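TRNA (Adenine(22)-N(1))-methyltransferase (Mycoplasma capricolum subsp. capricolum, PDB 6QE6) probably methylates N1 of adenine 22 in tRNA with S-adenosylmethionine as methyl donor, and here holds the cofactor product S-adenosyl-L-homocysteine. Local coordinates at residues I104-Y109 with D127-S132; I131-I136 with E173-K178; S151-I156 with K178-L183. All coordinates share one frame; numbering follows the deposited sequence.

Interaction 1. Residues I104-Y109 with D127-S132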
loop_
_atom_site.group_PDB
_atom_site.type_symbol
_atom_site.label_atom_id
_atom_site.label_comp_id
_atom_site.label_asym_id
_atom_site.label_seq_id
_atom_site.Cartn_x
_atom_site.Cartn_y
_atom_site.Cartn_z
ATOM N N ILE A 104 -8.754 20.872 5.918
ATOM C CA ILE A 104 -7.824 19.966 5.252
ATOM C C ILE A 104 -7.575 20.473 3.838
ATOM O O ILE A 104 -8.516 20.639 3.050
ATOM C CB ILE A 104 -8.366 18.532 5.242
ATOM C CG1 ILE A 104 -8.681 18.085 6.666
ATOM C CG2 ILE A 104 -7.348 17.597 4.638
ATOM C CD1 ILE A 104 -7.550 18.315 7.603
ATOM N N LEU A 105 -6.307 20.737 3.516
ATOM C CA LEU A 105 -5.939 21.191 2.182
ATOM C C LEU A 105 -5.881 20.021 1.201
ATOM O O LEU A 105 -5.888 18.847 1.585
ATOM C CB LEU A 105 -4.574 21.877 2.172
ATOM C CG LEU A 105 -4.117 22.925 3.176
ATOM C CD1 LEU A 105 -2.725 23.349 2.754
ATOM C CD2 LEU A 105 -5.060 24.116 3.234
ATOM N N ASN A 106 -5.805 20.368 -0.087
ATOM C CA ASN A 106 -5.496 19.386 -1.118
ATOM C C ASN A 106 -4.244 18.604 -0.749
ATOM O O ASN A 106 -3.239 19.182 -0.322
ATOM C CB ASN A 106 -5.282 20.073 -2.462
ATOM C CG ASN A 106 -6.565 20.491 -3.107
ATOM O OD1 ASN A 106 -7.648 20.165 -2.630
ATOM N ND2 ASN A 106 -6.457 21.212 -4.209
ATOM N N ILE A 107 -4.298 17.291 -0.951
ATOM C CA ILE A 107 -3.256 16.377 -0.492
ATOM C C ILE A 107 -2.576 15.762 -1.708
ATOM O O ILE A 107 -3.239 15.148 -2.552
ATOM C CB ILE A 107 -3.838 15.301 0.442
ATOM C CG1 ILE A 107 -4.355 15.951 1.727
ATOM C CG2 ILE A 107 -2.801 14.211 0.757
ATOM C CD1 ILE A 107 -5.359 15.111 2.459
ATOM N N ASP A 108 -1.251 15.929 -1.798
ATOM C CA ASP A 108 -0.496 15.340 -2.902
ATOM C C ASP A 108 -0.436 13.821 -2.776
ATOM O O ASP A 108 -0.648 13.099 -3.755
ATOM C CB ASP A 108 0.913 15.922 -2.947
ATOM C CG ASP A 108 0.920 17.414 -3.239
ATOM O OD1 ASP A 108 1.090 17.782 -4.419
ATOM O OD2 ASP A 108 0.734 18.222 -2.302
ATOM N N TYR A 109 -0.153 13.313 -1.577
ATOM C CA TYR A 109 0.004 11.881 -1.392
ATOM C C TYR A 109 -0.646 11.468 -0.090
ATOM O O TYR A 109 -0.309 12.000 0.972
ATOM C CB TYR A 109 1.468 11.461 -1.335
ATOM C CG TYR A 109 2.265 11.600 -2.602
ATOM C CD1 TYR A 109 2.377 10.536 -3.497
ATOM C CD2 TYR A 109 2.976 12.773 -2.873
ATOM C CE1 TYR A 109 3.152 10.641 -4.637
ATOM C CE2 TYR A 109 3.742 12.898 -4.028
ATOM C CZ TYR A 109 3.824 11.828 -4.899
ATOM O OH TYR A 109 4.595 11.942 -6.021
ATOM N N ASP A 127 -12.380 7.806 -0.801
ATOM C CA ASP A 127 -11.497 8.590 -1.651
ATOM C C ASP A 127 -12.176 9.912 -2.003
ATOM O O ASP A 127 -13.396 9.985 -2.170
ATOM C CB ASP A 127 -11.136 7.794 -2.910
ATOM C CG ASP A 127 -10.105 8.499 -3.796
ATOM O OD1 ASP A 127 -9.220 9.224 -3.278
ATOM O OD2 ASP A 127 -10.180 8.309 -5.032
ATOM N N HIS A 128 -11.380 10.963 -2.101
ATOM C CA HIS A 128 -11.888 12.316 -2.189
ATOM C C HIS A 128 -11.091 13.047 -3.255
ATOM O O HIS A 128 -9.934 12.707 -3.528
ATOM C CB HIS A 128 -11.792 13.002 -0.812
ATOM C CG HIS A 128 -12.584 14.266 -0.695
ATOM N ND1 HIS A 128 -12.168 15.461 -1.250
ATOM C CD2 HIS A 128 -13.744 14.533 -0.046
ATOM C CE1 HIS A 128 -13.056 16.402 -0.975
ATOM N NE2 HIS A 128 -14.021 15.866 -0.247
ATOM N N GLN A 129 -11.727 14.044 -3.871
ATOM C CA GLN A 129 -11.078 14.775 -4.948
ATOM C C GLN A 129 -9.912 15.631 -4.452
ATOM O O GLN A 129 -9.072 16.041 -5.259
ATOM C CB GLN A 129 -12.115 15.621 -5.686
ATOM C CG GLN A 129 -12.221 17.057 -5.189
ATOM C CD GLN A 129 -11.235 17.989 -5.895
ATOM O OE1 GLN A 129 -10.870 17.747 -7.054
ATOM N NE2 GLN A 129 -10.785 19.047 -5.193
ATOM N N LYS A 130 -9.826 15.892 -3.142
ATOM C CA LYS A 130 -8.654 16.559 -2.582
ATOM C C LYS A 130 -7.374 15.738 -2.715
ATOM O O LYS A 130 -6.280 16.300 -2.603
ATOM C CB LYS A 130 -8.878 16.867 -1.104
ATOM C CG LYS A 130 -9.947 17.910 -0.830
ATOM C CD LYS A 130 -10.112 18.101 0.651
ATOM C CE LYS A 130 -11.007 19.270 0.953
ATOM N NZ LYS A 130 -11.047 19.569 2.408
ATOM N N ILE A 131 -7.476 14.429 -2.940
ATOM C CA ILE A 131 -6.327 13.525 -2.903
ATOM C C ILE A 131 -5.859 13.237 -4.322
ATOM O O ILE A 131 -6.662 12.841 -5.179
ATOM C CB ILE A 131 -6.681 12.212 -2.185
ATOM C CG1 ILE A 131 -7.056 12.484 -0.731
ATOM C CG2 ILE A 131 -5.550 11.224 -2.341
ATOM C CD1 ILE A 131 -8.089 11.522 -0.204
ATOM N N SER A 132 -4.557 13.392 -4.567
ATOM C CA SER A 132 -4.019 13.172 -5.906
ATOM C C SER A 132 -3.345 11.819 -6.095
ATOM O O SER A 132 -3.350 11.308 -7.213
ATOM C CB SER A 132 -3.019 14.279 -6.270
ATOM O OG SER A 132 -3.699 15.416 -6.766
#
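I107 and I131 form a single backbone bridge between two loops that run in the same direction. The amide of I107 donates to the carbonyl before I131, with I107 N 2.8 Å from K130 O and the bond nearly straight at 168°. The carbonyl of I107 accepts from the residue after I131, S132 N lying 3.0 Å from I107 O, and the CA-H of I131 also approaches that oxygen. The bridge lies in the loops just ahead of strands 109-115 and 133-138, which are parallel neighbours in the central sheet.

The polar side-chain contact belongs to K130. Its extended chain carries NZ to 2.8 Å from I104 O, tilted 20° from the carbonyl plane, and V99 O takes a second bond from the same ammonium group. Lysine suits this place because its long aliphatic shaft spans the gap: N106 crosses it at about a right angle, OD1 of N106 lying 3.7 Å from K130 CG. The start of the shaft is positioned by a type I turn, H128 to I131, in which K130 N meets H128 ND1 at 3.0 Å, almost in the plane of the imidazole ring.

Apolar contact is lighter. I107 CB stands 4.4 Å from I131 CG1, and the two branched chains turn to the interior, against A40 and L96 respectively. The D108 carboxylate bonds instead to the amides of T37 and A38.

K130 gives its ammonium group to two carbonyl oxygens, I104 O and V99 O; its charge probably polarises both and strengthens the tie between loop and turn.

Interaction 2. Residues I131-I136 with E173-K178; sequences ISNYII and EINKNK
Y134 and I174 form the hydrogen-bonded pair where strands 133-138 and 168-175 run antiparallel, on the side of the Rossmann-like methyltransferase sheet where parallel order gives way to antiparallel. Y134 N lies 2.9 Å from I174 O, and I174 N is 2.8 Å from Y134 O. The pair's side chains share one face, where I136 CD1 also meets I174 CD1; this apolar cluster is continued by L124 and I120 of helix 117-124.

K176 crosses beside the tyrosine, its CD 3.9 Å from Y134 CE2. A bend at chi3 (62°) curls the end of the lysine back over the loop ahead of strand 133-138, so that NZ reaches I131 O at 2.9 Å while the backbone amide of K176 bonds to S132 O. D127 forms a salt bridge with this ammonium group, and the hydroxyl of Y134 lies close to the same carboxylate in a doubtfully short contact. I131 CG2 lies over one face of the tyrosine ring, toward its rim.

On the face of N133, N175, I135 and E173, the two asparagines lie side by side and point the same way, their amide planes 53° apart. Their oxygens come close, N133 OD1 to N175 OD1 3.1 Å, but both are acceptors and do not bond; each has a donor of its own. N133 OD1 receives a water at 2.7 Å that also donates to E173 OE2, while its ND2 is held by D108 O. N175 keeps CG anti to its backbone N (chi1 -178°), which brings OD1 round to accept from N177 N at 3.1 Å in an Asx turn. Beyond that turn, N177 ND2 donates to a second water, whose oxygen lies 2.8 Å from S132 OG.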
loop_
_atom_site.group_PDB
_atom_site.type_symbol
_atom_site.label_atom_id
_atom_site.label_comp_id
_atom_site.label_asym_id
_atom_site.label_seq_id
_atom_site.Cartn_x
_atom_site.Cartn_y
_atom_site.Cartn_z
ATOM N N ILE A 131 -7.476 14.429 -2.940
ATOM C CA ILE A 131 -6.327 13.525 -2.903
ATOM C C ILE A 131 -5.859 13.237 -4.322
ATOM O O ILE A 131 -6.662 12.841 -5.179
ATOM C CB ILE A 131 -6.681 12.212 -2.185
ATOM C CG1 ILE A 131 -7.056 12.484 -0.731
ATOM C CG2 ILE A 131 -5.550 11.224 -2.341
ATOM C CD1 ILE A 131 -8.089 11.522 -0.204
ATOM N N SER A 132 -4.557 13.392 -4.567
ATOM C CA SER A 132 -4.019 13.172 -5.906
ATOM C C SER A 132 -3.345 11.819 -6.095
ATOM O O SER A 132 -3.350 11.308 -7.213
ATOM C CB SER A 132 -3.019 14.279 -6.270
ATOM O OG SER A 132 -3.699 15.416 -6.766
ATOM N N ASN A 133 -2.728 11.248 -5.059
ATOM C CA ASN A 133 -1.947 10.028 -5.207
ATOM C C ASN A 133 -2.009 9.224 -3.922
ATOM O O ASN A 133 -2.096 9.782 -2.830
ATOM C CB ASN A 133 -0.468 10.273 -5.502
ATOM C CG ASN A 133 -0.243 11.102 -6.719
ATOM O OD1 ASN A 133 -0.226 10.593 -7.842
ATOM N ND2 ASN A 133 -0.036 12.397 -6.511
ATOM N N TYR A 134 -1.949 7.907 -4.066
ATOM C CA TYR A 134 -1.795 7.011 -2.939
ATOM C C TYR A 134 -0.459 6.313 -3.064
ATOM O O TYR A 134 -0.052 5.927 -4.165
ATOM C CB TYR A 134 -2.908 5.966 -2.880
ATOM C CG TYR A 134 -4.250 6.551 -2.546
ATOM C CD1 TYR A 134 -4.635 6.728 -1.222
ATOM C CD2 TYR A 134 -5.129 6.944 -3.553
ATOM C CE1 TYR A 134 -5.851 7.272 -0.908
ATOM C CE2 TYR A 134 -6.353 7.484 -3.245
ATOM C CZ TYR A 134 -6.712 7.646 -1.928
ATOM O OH TYR A 134 -7.938 8.183 -1.619
ATOM N N ILE A 135 0.223 6.162 -1.938
ATOM C CA ILE A 135 1.246 5.140 -1.798
ATOM C C ILE A 135 0.782 4.199 -0.702
ATOM O O ILE A 135 0.607 4.616 0.450
ATOM C CB ILE A 135 2.625 5.729 -1.479
ATOM C CG1 ILE A 135 2.985 6.800 -2.516
ATOM C CG2 ILE A 135 3.668 4.598 -1.394
ATOM C CD1 ILE A 135 4.193 7.584 -2.146
ATOM N N ILE A 136 0.585 2.937 -1.056
ATOM C CA ILE A 136 0.106 1.928 -0.127
ATOM C C ILE A 136 1.180 0.859 0.054
ATOM O O ILE A 136 1.823 0.429 -0.910
ATOM C CB ILE A 136 -1.220 1.330 -0.625
ATOM C CG1 ILE A 136 -2.308 2.414 -0.547
ATOM C CG2 ILE A 136 -1.567 0.067 0.151
ATOM C CD1 ILE A 136 -3.320 2.356 -1.666
ATOM N N GLU A 173 1.763 2.282 -5.855
ATOM C CA GLU A 173 1.579 3.721 -5.967
ATOM C C GLU A 173 0.530 3.995 -7.041
ATOM O O GLU A 173 0.654 3.524 -8.177
ATOM C CB GLU A 173 2.890 4.444 -6.304
ATOM C CG GLU A 173 2.644 5.859 -6.859
ATOM C CD GLU A 173 3.866 6.780 -6.808
ATOM O OE1 GLU A 173 5.006 6.268 -6.691
ATOM O OE2 GLU A 173 3.685 8.022 -6.897
ATOM N N ILE A 174 -0.500 4.750 -6.678
ATOM C CA ILE A 174 -1.625 5.030 -7.556
ATOM C C ILE A 174 -1.653 6.529 -7.830
ATOM O O ILE A 174 -1.715 7.335 -6.888
ATOM C CB ILE A 174 -2.947 4.544 -6.943
ATOM C CG1 ILE A 174 -2.876 3.036 -6.694
ATOM C CG2 ILE A 174 -4.135 4.901 -7.841
ATOM C CD1 ILE A 174 -4.026 2.511 -5.876
ATOM N N ASN A 175 -1.576 6.897 -9.120
ATOM C CA ASN A 175 -1.637 8.281 -9.587
ATOM C C ASN A 175 -2.997 8.524 -10.228
ATOM O O ASN A 175 -3.235 8.098 -11.367
ATOM C CB ASN A 175 -0.524 8.578 -10.590
ATOM C CG ASN A 175 -0.528 10.040 -11.063
ATOM O OD1 ASN A 175 -1.381 10.838 -10.655
ATOM N ND2 ASN A 175 0.441 10.397 -11.913
ATOM N N LYS A 176 -3.864 9.254 -9.514
ATOM C CA LYS A 176 -5.243 9.442 -9.954
ATOM C C LYS A 176 -5.355 10.356 -11.161
ATOM O O LYS A 176 -6.392 10.353 -11.832
ATOM C CB LYS A 176 -6.102 9.995 -8.811
ATOM C CG LYS A 176 -6.244 9.036 -7.638
ATOM C CD LYS A 176 -6.827 9.736 -6.427
ATOM C CE LYS A 176 -8.224 10.252 -6.739
ATOM N NZ LYS A 176 -8.811 10.936 -5.554
ATOM N N ASN A 177 -4.311 11.109 -11.477
ATOM C CA ASN A 177 -4.374 12.056 -12.576
ATOM C C ASN A 177 -3.844 11.482 -13.880
ATOM O O ASN A 177 -3.721 12.217 -14.869
ATOM C CB ASN A 177 -3.624 13.332 -12.198
ATOM C CG ASN A 177 -4.370 14.128 -11.159
ATOM O OD1 ASN A 177 -5.508 14.563 -11.391
ATOM N ND2 ASN A 177 -3.757 14.300 -9.986
ATOM N N LYS A 178 -3.518 10.194 -13.903
ATOM C CA LYS A 178 -3.141 9.523 -15.129
ATOM C C LYS A 178 -4.004 8.279 -15.295
ATOM O O LYS A 178 -4.536 7.734 -14.322
ATOM C CB LYS A 178 -1.647 9.197 -15.152
ATOM C CG LYS A 178 -0.762 10.443 -15.230
ATOM C CD LYS A 178 0.678 10.101 -15.612
ATOM C CE LYS A 178 1.538 11.365 -15.760
ATOM N NZ LYS A 178 2.543 11.563 -14.642
HETATM O O HOH W 1 -5.982 15.817 -8.270
HETATM O O HOH W 2 1.784 8.984 -8.555
#

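Interaction 3. Residues S151-I156 with K178-L183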
loop_
_atom_site.group_PDB
_atom_site.type_symbol
_atom_site.label_atom_id
_atom_site.label_comp_id
_atom_site.label_asym_id
_atom_site.label_seq_id
_atom_site.Cartn_x
_atom_site.Cartn_y
_atom_site.Cartn_z
ATOM N N SER A 151 -10.535 -0.208 -12.268
ATOM C CA SER A 151 -11.940 0.080 -12.481
ATOM C C SER A 151 -12.255 1.566 -12.374
ATOM O O SER A 151 -13.286 1.998 -12.901
ATOM C CB SER A 151 -12.790 -0.707 -11.484
ATOM O OG SER A 151 -12.603 -0.203 -10.176
ATOM N N HIS A 152 -11.407 2.353 -11.699
ATOM C CA HIS A 152 -11.540 3.807 -11.661
ATOM C C HIS A 152 -10.675 4.500 -12.705
ATOM O O HIS A 152 -10.719 5.736 -12.803
ATOM C CB HIS A 152 -11.188 4.347 -10.275
ATOM C CG HIS A 152 -12.213 4.040 -9.228
ATOM N ND1 HIS A 152 -12.240 2.846 -8.538
ATOM C CD2 HIS A 152 -13.239 4.774 -8.746
ATOM C CE1 HIS A 152 -13.246 2.856 -7.683
ATOM N NE2 HIS A 152 -13.863 4.019 -7.784
ATOM N N ASN A 153 -9.878 3.734 -13.466
ATOM C CA ASN A 153 -9.006 4.263 -14.519
ATOM C C ASN A 153 -7.900 5.157 -13.941
ATOM O O ASN A 153 -7.531 6.177 -14.520
ATOM C CB ASN A 153 -9.818 5.000 -15.585
ATOM C CG ASN A 153 -9.216 4.889 -16.970
ATOM O OD1 ASN A 153 -8.114 4.365 -17.143
ATOM N ND2 ASN A 153 -9.941 5.397 -17.977
ATOM N N TYR A 154 -7.358 4.758 -12.799
ATOM C CA TYR A 154 -6.191 5.394 -12.207
ATOM C C TYR A 154 -4.929 4.632 -12.610
ATOM O O TYR A 154 -4.926 3.401 -12.688
ATOM C CB TYR A 154 -6.299 5.425 -10.677
ATOM C CG TYR A 154 -7.501 6.150 -10.110
ATOM C CD1 TYR A 154 -8.071 7.243 -10.771
ATOM C CD2 TYR A 154 -8.052 5.760 -8.889
ATOM C CE1 TYR A 154 -9.169 7.915 -10.236
ATOM C CE2 TYR A 154 -9.155 6.429 -8.338
ATOM C CZ TYR A 154 -9.706 7.501 -9.013
ATOM O OH TYR A 154 -10.795 8.149 -8.464
ATOM N N LEU A 155 -3.854 5.373 -12.837
ATOM C CA LEU A 155 -2.564 4.771 -13.094
ATOM C C LEU A 155 -2.027 4.071 -11.845
ATOM O O LEU A 155 -2.098 4.603 -10.730
ATOM C CB LEU A 155 -1.584 5.838 -13.555
ATOM C CG LEU A 155 -0.161 5.337 -13.782
ATOM C CD1 LEU A 155 -0.130 4.211 -14.823
ATOM C CD2 LEU A 155 0.734 6.504 -14.188
ATOM N N ILE A 156 -1.505 2.862 -12.038
ATOM C CA ILE A 156 -0.630 2.225 -11.064
ATOM C C ILE A 156 0.794 2.620 -11.463
ATOM O O ILE A 156 1.390 2.035 -12.373
ATOM C CB ILE A 156 -0.845 0.708 -11.026
ATOM C CG1 ILE A 156 -2.275 0.418 -10.569
ATOM C CG2 ILE A 156 0.110 0.056 -10.063
ATOM C CD1 ILE A 156 -2.729 -1.022 -10.758
ATOM N N LYS A 178 -3.518 10.194 -13.903
ATOM C CA LYS A 178 -3.141 9.523 -15.129
ATOM C C LYS A 178 -4.004 8.279 -15.295
ATOM O O LYS A 178 -4.536 7.734 -14.322
ATOM C CB LYS A 178 -1.647 9.197 -15.152
ATOM C CG LYS A 178 -0.762 10.443 -15.230
ATOM C CD LYS A 178 0.678 10.101 -15.612
ATOM C CE LYS A 178 1.538 11.365 -15.760
ATOM N NZ LYS A 178 2.543 11.563 -14.642
ATOM N N TYR A 179 -4.191 7.890 -16.554
ATOM C CA TYR A 179 -5.043 6.773 -16.916
ATOM C C TYR A 179 -4.432 5.441 -16.497
ATOM O O TYR A 179 -3.214 5.243 -16.536
ATOM C CB TYR A 179 -5.275 6.766 -18.434
ATOM C CG TYR A 179 -6.263 7.811 -18.892
ATOM C CD1 TYR A 179 -7.405 8.081 -18.142
ATOM C CD2 TYR A 179 -6.057 8.533 -20.067
ATOM C CE1 TYR A 179 -8.314 9.050 -18.548
ATOM C CE2 TYR A 179 -6.969 9.493 -20.489
ATOM C CZ TYR A 179 -8.096 9.745 -19.725
ATOM O OH TYR A 179 -9.018 10.691 -20.117
ATOM N N SER A 180 -5.306 4.505 -16.131
ATOM C CA SER A 180 -4.872 3.134 -15.898
ATOM C C SER A 180 -4.246 2.537 -17.150
ATOM O O SER A 180 -4.790 2.662 -18.256
ATOM C CB SER A 180 -6.048 2.263 -15.479
ATOM O OG SER A 180 -5.718 0.902 -15.705
ATOM N N ASP A 181 -3.111 1.867 -16.974
ATOM C CA ASP A 181 -2.624 1.001 -18.028
ATOM C C ASP A 181 -3.606 -0.146 -18.234
ATOM O O ASP A 181 -4.369 -0.517 -17.336
ATOM C CB ASP A 181 -1.236 0.460 -17.694
ATOM C CG ASP A 181 -0.147 1.493 -17.912
ATOM O OD1 ASP A 181 -0.442 2.573 -18.497
ATOM O OD2 ASP A 181 1.003 1.225 -17.508
ATOM N N HIS A 182 -3.578 -0.707 -19.448
ATOM C CA HIS A 182 -4.501 -1.770 -19.867
ATOM C C HIS A 182 -3.978 -3.127 -19.387
ATOM O O HIS A 182 -3.469 -3.952 -20.153
ATOM C CB HIS A 182 -4.697 -1.719 -21.379
ATOM C CG HIS A 182 -5.516 -0.550 -21.833
ATOM N ND1 HIS A 182 -5.966 -0.407 -23.128
ATOM C CD2 HIS A 182 -5.997 0.518 -21.149
ATOM C CE1 HIS A 182 -6.670 0.707 -23.227
ATOM N NE2 HIS A 182 -6.712 1.283 -22.040
ATOM N N LEU A 183 -4.142 -3.365 -18.085
ATOM C CA LEU A 183 -3.574 -4.542 -17.438
ATOM C C LEU A 183 -4.246 -5.836 -17.905
ATOM O O LEU A 183 -5.476 -5.952 -17.916
ATOM C CB LEU A 183 -3.704 -4.410 -15.925
ATOM C CG LEU A 183 -2.807 -3.359 -15.274
ATOM C CD1 LEU A 183 -2.515 -3.717 -13.821
ATOM C CD2 LEU A 183 -1.518 -3.207 -16.057
HETATM O O HOH W 3 -4.203 0.714 -13.051
HETATM O O HOH W 4 -2.130 1.104 -14.222
#
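Residues 153-156 and 178-183 run about 83° apart, closest at L155 and S180, whose CA atoms are 4.0 Å apart, and are joined by L155 N to K178 O at 2.9 Å and by a weak bond from S180 N to N153 O. S180 N has a second, shorter partner in the side chain of N153, whose OD1 is 3.0 Å from it. N153 has positive phi (65°), a conformation asparagine tolerates well; it follows helix 143-151 and closes it with a Schellman motif, and its amide lies obliquely beside the Y179 ring, with ND2 3.7 Å from Y179 CD1.

L155 fills the angle between the chains. Its CG swings to the side far from N (chi1 177°), setting CD2 alongside K178, 3.7 Å from K178 CB, and CD1 beside the carboxylate of D181. Further in, I156 CD1 meets L183 CD1 at 4.1 Å, the two side chains crossing at about a right angle.

Two waters finish the join: one donates to Y154 O and S180 OG, the other accepts from I156 N and D181 N. The contact therefore relies on backbone amides served by carbonyl, asparagine and water oxygens, with aliphatic carbon supplying the cover, as fits a loop at the protein surface.

Following the chain, interaction 1 closes first: from 104-109 the chain passes through strand 109-115 and helix 117-124 and returns at 127-132, just before strand 133-138 completes a beta-alpha-beta crossover. Interaction 2 opens on the residues where interaction 1 ends, sharing I131 and S132, and closes once helix 143-151 and the hairpin of strands 155-163 and 168-175 have been traversed. Interaction 3 opens inside that loop and closes beyond it, so the two cross, whereas interactions 1 and 3 are in series. D127 joins interaction 1 to interaction 2 through K176, and a probable hydrogen bond from N175 N to L155 O joins interaction 2 to interaction 3. Together they link the parallel part of the sheet, its antiparallel edge and the loop leading to helix 185-190.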